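Local coordinates for protein gamma-glutamyltranspeptidase (Klebsiella pneumoniae subsp. pneumoniae, PDB 5HFT) that converts oxamate to oxalate in the uric acid degradation pathway and belongs to the gamma-glutamyltransferase family, at residues 151-154 with 155-158; 167-170 with 171-174; 219-222 with 223-227. All blocks are in the same frame, centred on the assembly; numbering follows the deposited sequence.

In the fold
The three contacts follow one another along the chain without nesting or crossing, and each spans a single local join in place of a long loop. Contact 1 (151-158) connects the short helix 151-154 to helix 156-164. Contact 2 (167-174) comes next, where strand 166-167 gives way to helix 170-178; its nearest atoms lie about 10 Å from those of contact 1. Contact 3 (219-227) turns the chain from the end of helix 209-221 into helix 225-228. Although far from contact 1 in sequence, it packs directly on it, with V151 CG2 3.4 Å from L223 CD2 and L155 beside A219, whereas contact 2 touches neither.

Contact 1 of 3, residues 151-154 with 155-158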
loop_
_atom_site.group_PDB
_atom_site.type_symbol
_atom_site.label_atom_id
_atom_site.label_comp_id
_atom_site.label_asym_id
_atom_site.label_seq_id
_atom_site.Cartn_x
_atom_site.Cartn_y
_atom_site.Cartn_z
ATOM N N VAL A 151 -21.392 5.725 -2.925
ATOM C CA VAL A 151 -20.368 5.557 -1.892
ATOM C C VAL A 151 -20.841 4.600 -0.797
ATOM O O VAL A 151 -20.090 3.716 -0.358
ATOM C CB VAL A 151 -19.971 6.934 -1.317
ATOM C CG1 VAL A 151 -21.205 7.698 -0.839
ATOM C CG2 VAL A 151 -19.005 6.786 -0.162
ATOM N N ALA A 152 -22.106 4.733 -0.369
ATOM C CA ALA A 152 -22.672 3.865 0.666
ATOM C C ALA A 152 -22.583 2.398 0.281
ATOM O O ALA A 152 -22.607 1.525 1.155
ATOM C CB ALA A 152 -24.126 4.249 0.954
ATOM N N ARG A 153 -22.516 2.111 -1.013
ATOM C CA ARG A 153 -22.281 0.750 -1.469
ATOM C C ARG A 153 -20.809 0.362 -1.320
ATOM O O ARG A 153 -20.508 -0.754 -0.874
ATOM C CB ARG A 153 -22.736 0.600 -2.923
ATOM C CG ARG A 153 -22.529 -0.784 -3.469
ATOM C CD ARG A 153 -23.296 -1.794 -2.646
ATOM N NE ARG A 153 -22.774 -3.146 -2.824
ATOM C CZ ARG A 153 -21.832 -3.681 -2.051
ATOM N NH1 ARG A 153 -21.318 -2.974 -1.055
ATOM N NH2 ARG A 153 -21.401 -4.922 -2.261
ATOM N N LEU A 154 -19.878 1.276 -1.641
ATOM C CA LEU A 154 -18.459 0.926 -1.586
ATOM C C LEU A 154 -17.982 0.609 -0.166
ATOM O O LEU A 154 -17.031 -0.164 0.003
ATOM C CB LEU A 154 -17.627 2.054 -2.174
ATOM C CG LEU A 154 -17.988 2.524 -3.583
ATOM C CD1 LEU A 154 -16.939 3.511 -4.051
ATOM C CD2 LEU A 154 -18.109 1.361 -4.566
ATOM N N LEU A 155 -18.596 1.209 0.860
ATOM C CA LEU A 155 -18.211 0.980 2.249
ATOM C C LEU A 155 -19.076 -0.049 2.952
ATOM O O LEU A 155 -18.831 -0.334 4.123
ATOM C CB LEU A 155 -18.269 2.277 3.053
ATOM C CG LEU A 155 -17.498 3.440 2.471
ATOM C CD1 LEU A 155 -17.823 4.666 3.309
ATOM C CD2 LEU A 155 -16.027 3.100 2.456
ATOM N N ALA A 156 -20.084 -0.592 2.277
ATOM C CA ALA A 156 -21.045 -1.453 2.949
ATOM C C ALA A 156 -20.350 -2.608 3.666
ATOM O O ALA A 156 -20.607 -2.857 4.852
ATOM C CB ALA A 156 -22.087 -1.950 1.952
ATOM N N ASP A 157 -19.490 -3.348 2.961
ATOM C CA ASP A 157 -18.834 -4.479 3.615
ATOM C C ASP A 157 -17.968 -4.015 4.780
ATOM O O ASP A 157 -17.982 -4.635 5.849
ATOM C CB ASP A 157 -17.969 -5.263 2.638
ATOM C CG ASP A 157 -18.737 -5.805 1.482
ATOM O OD1 ASP A 157 -19.939 -5.509 1.356
ATOM O OD2 ASP A 157 -18.125 -6.556 0.702
ATOM N N ALA A 158 -17.239 -2.905 4.605
ATOM C CA ALA A 158 -16.373 -2.397 5.670
ATOM C C ALA A 158 -17.162 -2.068 6.930
ATOM O O ALA A 158 -16.725 -2.381 8.046
ATOM C CB ALA A 158 -15.628 -1.140 5.205
#
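V151 and L155 meet one helical turn apart, through the backbone and through their side chains. L155 N donates to V151 O at 3.2 Å, lying nearly on the line of the carbonyl (C=O...N angle 171°). V151 CG2 rests 4.2 Å from L155 CD1, and L155 CG comes to 3.8 Å from V151 O. This is the well-packed part: L155 is buried, and its side chain is enclosed by A65 of helix 56-70, by L218 and A219 of helix 209-221, and by L223. L154 leads off to another buried surface, made by E58 and V61 of helix 56-70 and I49 of helix 40-51.

The next bond marks a break between two helices. A156 N binds R153 O at 3.2 Å, three residues back, with the nitrogen standing above the carbonyl plane; its distance to A152 O is 3.5 Å, and the angle there is too poor for a bond. Helix 151-154 ends at L154, and L155, which leaves helical backbone angles, is the single residue between it and helix 156-164.

The more exposed side carries A152 and the charged pair. R153 bends at its second torsion (chi2 59°), which brings the guanidinium back over the join until NH1 is 3.3 Å from A156 CB. D157 OD1 lies at the guanidinium edge, 3.8 Å from NH1 and 3.9 Å from NH2, a long salt bridge with the two planes 37° apart. Each partner has another hold: R153 NH2 pairs with E52, and D157 OD2 is hydrogen-bonded to S45 OG.

Contact 2 of 3, residues 167-170 with 171-174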
loop_
_atom_site.group_PDB
_atom_site.type_symbol
_atom_site.label_atom_id
_atom_site.label_comp_id
_atom_site.label_asym_id
_atom_site.label_seq_id
_atom_site.Cartn_x
_atom_site.Cartn_y
_atom_site.Cartn_z
ATOM N N PRO A 167 -13.076 -12.169 11.743
ATOM C CA PRO A 167 -12.293 -13.260 12.333
ATOM C C PRO A 167 -10.913 -12.729 12.671
ATOM O O PRO A 167 -10.192 -12.276 11.780
ATOM C CB PRO A 167 -12.243 -14.312 11.218
ATOM C CG PRO A 167 -13.331 -13.898 10.234
ATOM C CD PRO A 167 -13.416 -12.416 10.331
ATOM N N VAL A 168 -10.561 -12.739 13.960
ATOM C CA VAL A 168 -9.255 -12.193 14.325
ATOM C C VAL A 168 -8.188 -12.964 13.572
ATOM O O VAL A 168 -8.090 -14.191 13.667
ATOM C CB VAL A 168 -9.034 -12.218 15.845
ATOM C CG1 VAL A 168 -7.635 -11.738 16.202
ATOM C CG2 VAL A 168 -10.008 -11.316 16.505
ATOM N N THR A 169 -7.424 -12.256 12.768
ATOM C CA THR A 169 -6.252 -12.875 12.188
ATOM C C THR A 169 -5.207 -13.179 13.260
ATOM O O THR A 169 -5.150 -12.555 14.322
ATOM C CB THR A 169 -5.693 -11.972 11.093
ATOM O OG1 THR A 169 -5.823 -10.605 11.522
ATOM C CG2 THR A 169 -6.442 -12.208 9.784
ATOM N N ALA A 170 -4.354 -14.143 12.949
ATOM C CA ALA A 170 -3.282 -14.482 13.860
ATOM C C ALA A 170 -2.247 -13.370 13.915
ATOM O O ALA A 170 -1.667 -13.109 14.977
ATOM C CB ALA A 170 -2.640 -15.806 13.457
ATOM N N SER A 171 -1.996 -12.697 12.789
ATOM C CA SER A 171 -0.979 -11.647 12.832
ATOM C C SER A 171 -1.472 -10.420 13.601
ATOM O O SER A 171 -0.673 -9.759 14.270
ATOM C CB SER A 171 -0.527 -11.261 11.420
ATOM O OG SER A 171 -1.597 -10.736 10.672
ATOM N N GLN A 172 -2.783 -10.133 13.558
ATOM C CA GLN A 172 -3.350 -9.098 14.423
ATOM C C GLN A 172 -3.209 -9.465 15.889
ATOM O O GLN A 172 -2.915 -8.601 16.727
ATOM C CB GLN A 172 -4.823 -8.867 14.106
ATOM C CG GLN A 172 -5.486 -7.974 15.119
ATOM C CD GLN A 172 -6.934 -7.714 14.799
ATOM O OE1 GLN A 172 -7.410 -8.052 13.712
ATOM N NE2 GLN A 172 -7.656 -7.115 15.748
ATOM N N ALA A 173 -3.468 -10.731 16.228
ATOM C CA ALA A 173 -3.238 -11.180 17.597
ATOM C C ALA A 173 -1.757 -11.089 17.965
ATOM O O ALA A 173 -1.402 -10.596 19.044
ATOM C CB ALA A 173 -3.761 -12.599 17.781
ATOM N N HIS A 174 -0.877 -11.547 17.074
ATOM C CA HIS A 174 0.554 -11.542 17.368
ATOM C C HIS A 174 1.079 -10.120 17.505
ATOM O O HIS A 174 1.742 -9.785 18.494
ATOM C CB HIS A 174 1.320 -12.299 16.274
ATOM C CG HIS A 174 2.800 -12.390 16.509
ATOM N ND1 HIS A 174 3.713 -11.607 15.831
ATOM C CD2 HIS A 174 3.526 -13.174 17.343
ATOM C CE1 HIS A 174 4.935 -11.907 16.235
ATOM N NE2 HIS A 174 4.851 -12.855 17.154
#
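V168 and A173 touch across the start of helix 170-178, with V168 CG1 4.3 Å from A173 CB. Since T169 is the N-cap, V168 precedes the cap and A173 is the fourth residue beyond it, the pairing known as a hydrophobic staple. The backbone supports the same assignment: A173 N donates to T169 O at 3.1 Å with an N-H...O angle of 162°, and H174 N donates to A170 O at 2.7 Å. These are the first successive i to i+4 bonds of the helix.

Q172 can be followed outward from its backbone. Its CB sits 3.3 Å from T169 OG1. With CG anti to the backbone N (chi1 171°) and the chain extended beyond it, the side chain runs back along the helix start toward V168. CD reaches the methyl V168 CG1 at 4.3 Å. At the tip, OE1 lies 3.7 Å from T169 OG1, with the two side chains crossing at about a right angle.

T169 and Q172 occupy the two positions of a capping box, but the distances do not close one: T169 OG1 is 3.7 Å from Q172 N, and Q172 OE1 is 4.3 Å from T169 N. The helix start is therefore marked by the staple contact and the backbone bonds, with T169 as N-cap by position.

A170 and H174 are on the exposed side. On the inner side, V168 is tied by backbone hydrogen bonds to G203 and S204, and its side chain joins that of Q172 against F206 of strand 205-206, the antiparallel partner of strand 166-167. T169 packs on H39 and Y71, and S171 on H73, placing the helix start against the loops that flank helices 40-51 and 56-70.

Contact 3 of 3, residues 219-222 with 223-227; sequences ASDG and LDSFY
G222 leaves helix 209-221 with a positive phi of 104° and opens a type I beta turn to S225, whose N donates to G222 O at 3.0 Å from above the carbonyl plane. The side chain of S225 grips the same oxygen. Its OG, turned between its own backbone N and carbonyl carbon (chi1 75°), donates to G222 O at 2.7 Å, nearly in line with the carbonyl (C=O...OG angle 162°). One acceptor is therefore held by two donors of a single residue, arriving from different directions. D221 CB lies alongside the S225 side chain, 3.4 Å from OG.

Helix 209-221 ends at a glycine with positive phi, where a CB would be jammed against the carbonyl O of D221, and a turn follows into the short helix 225-228. Backbone bonds to the residue three back carry the chain onward: F226 N to L223 O at 3.2 Å and Y227 N to D224 O at 2.9 Å.

L223 points away from 219-222 and packs on L138 of helix 130-144, while D224 OD2 forms a salt bridge with R228. F226 lies against L218, L231 and L235 and also meets an apolar side chain of the neighbouring subunit.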
loop_
_atom_site.group_PDB
_atom_site.type_symbol
_atom_site.label_atom_id
_atom_site.label_comp_id
_atom_site.label_asym_id
_atom_site.label_seq_id
_atom_site.Cartn_x
_atom_site.Cartn_y
_atom_site.Cartn_z
ATOM N N ALA A 219 -20.176 7.368 4.754
ATOM C CA ALA A 219 -21.190 6.968 3.780
ATOM C C ALA A 219 -22.317 7.992 3.682
ATOM O O ALA A 219 -22.887 8.187 2.603
ATOM C CB ALA A 219 -21.750 5.588 4.126
ATOM N N SER A 220 -22.686 8.624 4.801
ATOM C CA SER A 220 -23.771 9.603 4.767
ATOM C C SER A 220 -23.280 10.936 4.237
ATOM O O SER A 220 -23.902 11.515 3.336
ATOM C CB SER A 220 -24.362 9.811 6.167
ATOM O OG SER A 220 -24.553 8.586 6.856
ATOM N N ASP A 221 -22.149 11.421 4.797
ATOM C CA ASP A 221 -21.524 12.707 4.484
ATOM C C ASP A 221 -20.642 12.696 3.246
ATOM O O ASP A 221 -20.434 13.761 2.666
ATOM C CB ASP A 221 -20.633 13.188 5.639
ATOM C CG ASP A 221 -21.412 13.649 6.853
ATOM O OD1 ASP A 221 -22.556 14.109 6.670
ATOM O OD2 ASP A 221 -20.857 13.579 7.978
ATOM N N GLY A 222 -20.092 11.555 2.848
ATOM C CA GLY A 222 -19.142 11.552 1.748
ATOM C C GLY A 222 -17.699 11.411 2.214
ATOM O O GLY A 222 -17.323 11.831 3.316
ATOM N N LEU A 223 -16.872 10.794 1.361
ATOM C CA LEU A 223 -15.495 10.507 1.749
ATOM C C LEU A 223 -14.738 11.771 2.113
ATOM O O LEU A 223 -13.887 11.755 3.006
ATOM C CB LEU A 223 -14.747 9.757 0.647
ATOM C CG LEU A 223 -15.148 8.358 0.157
ATOM C CD1 LEU A 223 -15.621 7.461 1.314
ATOM C CD2 LEU A 223 -16.169 8.422 -0.989
ATOM N N ASP A 224 -14.988 12.864 1.401
ATOM C CA ASP A 224 -14.184 14.048 1.666
ATOM C C ASP A 224 -14.530 14.705 2.994
ATOM O O ASP A 224 -13.742 15.528 3.482
ATOM C CB ASP A 224 -14.288 15.042 0.503
ATOM C CG ASP A 224 -13.030 15.879 0.360
ATOM O OD1 ASP A 224 -11.928 15.282 0.329
ATOM O OD2 ASP A 224 -13.131 17.127 0.272
ATOM N N SER A 225 -15.666 14.352 3.604
ATOM C CA SER A 225 -15.994 14.891 4.924
ATOM C C SER A 225 -14.927 14.561 5.953
ATOM O O SER A 225 -14.860 15.215 6.994
ATOM C CB SER A 225 -17.355 14.370 5.377
ATOM O OG SER A 225 -17.288 13.017 5.787
ATOM N N PHE A 226 -14.074 13.579 5.668
ATOM C CA PHE A 226 -12.937 13.270 6.528
ATOM C C PHE A 226 -12.021 14.476 6.700
ATOM O O PHE A 226 -11.422 14.652 7.768
ATOM C CB PHE A 226 -12.197 12.073 5.923
ATOM C CG PHE A 226 -11.067 11.518 6.755
ATOM C CD1 PHE A 226 -9.818 12.124 6.755
ATOM C CD2 PHE A 226 -11.224 10.328 7.445
ATOM C CE1 PHE A 226 -8.755 11.596 7.464
ATOM C CE2 PHE A 226 -10.168 9.797 8.168
ATOM C CZ PHE A 226 -8.925 10.442 8.170
ATOM N N TYR A 227 -11.904 15.320 5.674
ATOM C CA TYR A 227 -11.056 16.507 5.752
ATOM C C TYR A 227 -11.828 17.819 5.760
ATOM O O TYR A 227 -11.269 18.835 6.172
ATOM C CB TYR A 227 -10.058 16.541 4.582
ATOM C CG TYR A 227 -9.274 15.262 4.409
ATOM C CD1 TYR A 227 -9.848 14.141 3.798
ATOM C CD2 TYR A 227 -7.960 15.164 4.848
ATOM C CE1 TYR A 227 -9.135 12.956 3.638
ATOM C CE2 TYR A 227 -7.238 13.981 4.691
ATOM C CZ TYR A 227 -7.835 12.883 4.086
ATOM O OH TYR A 227 -7.126 11.710 3.932
#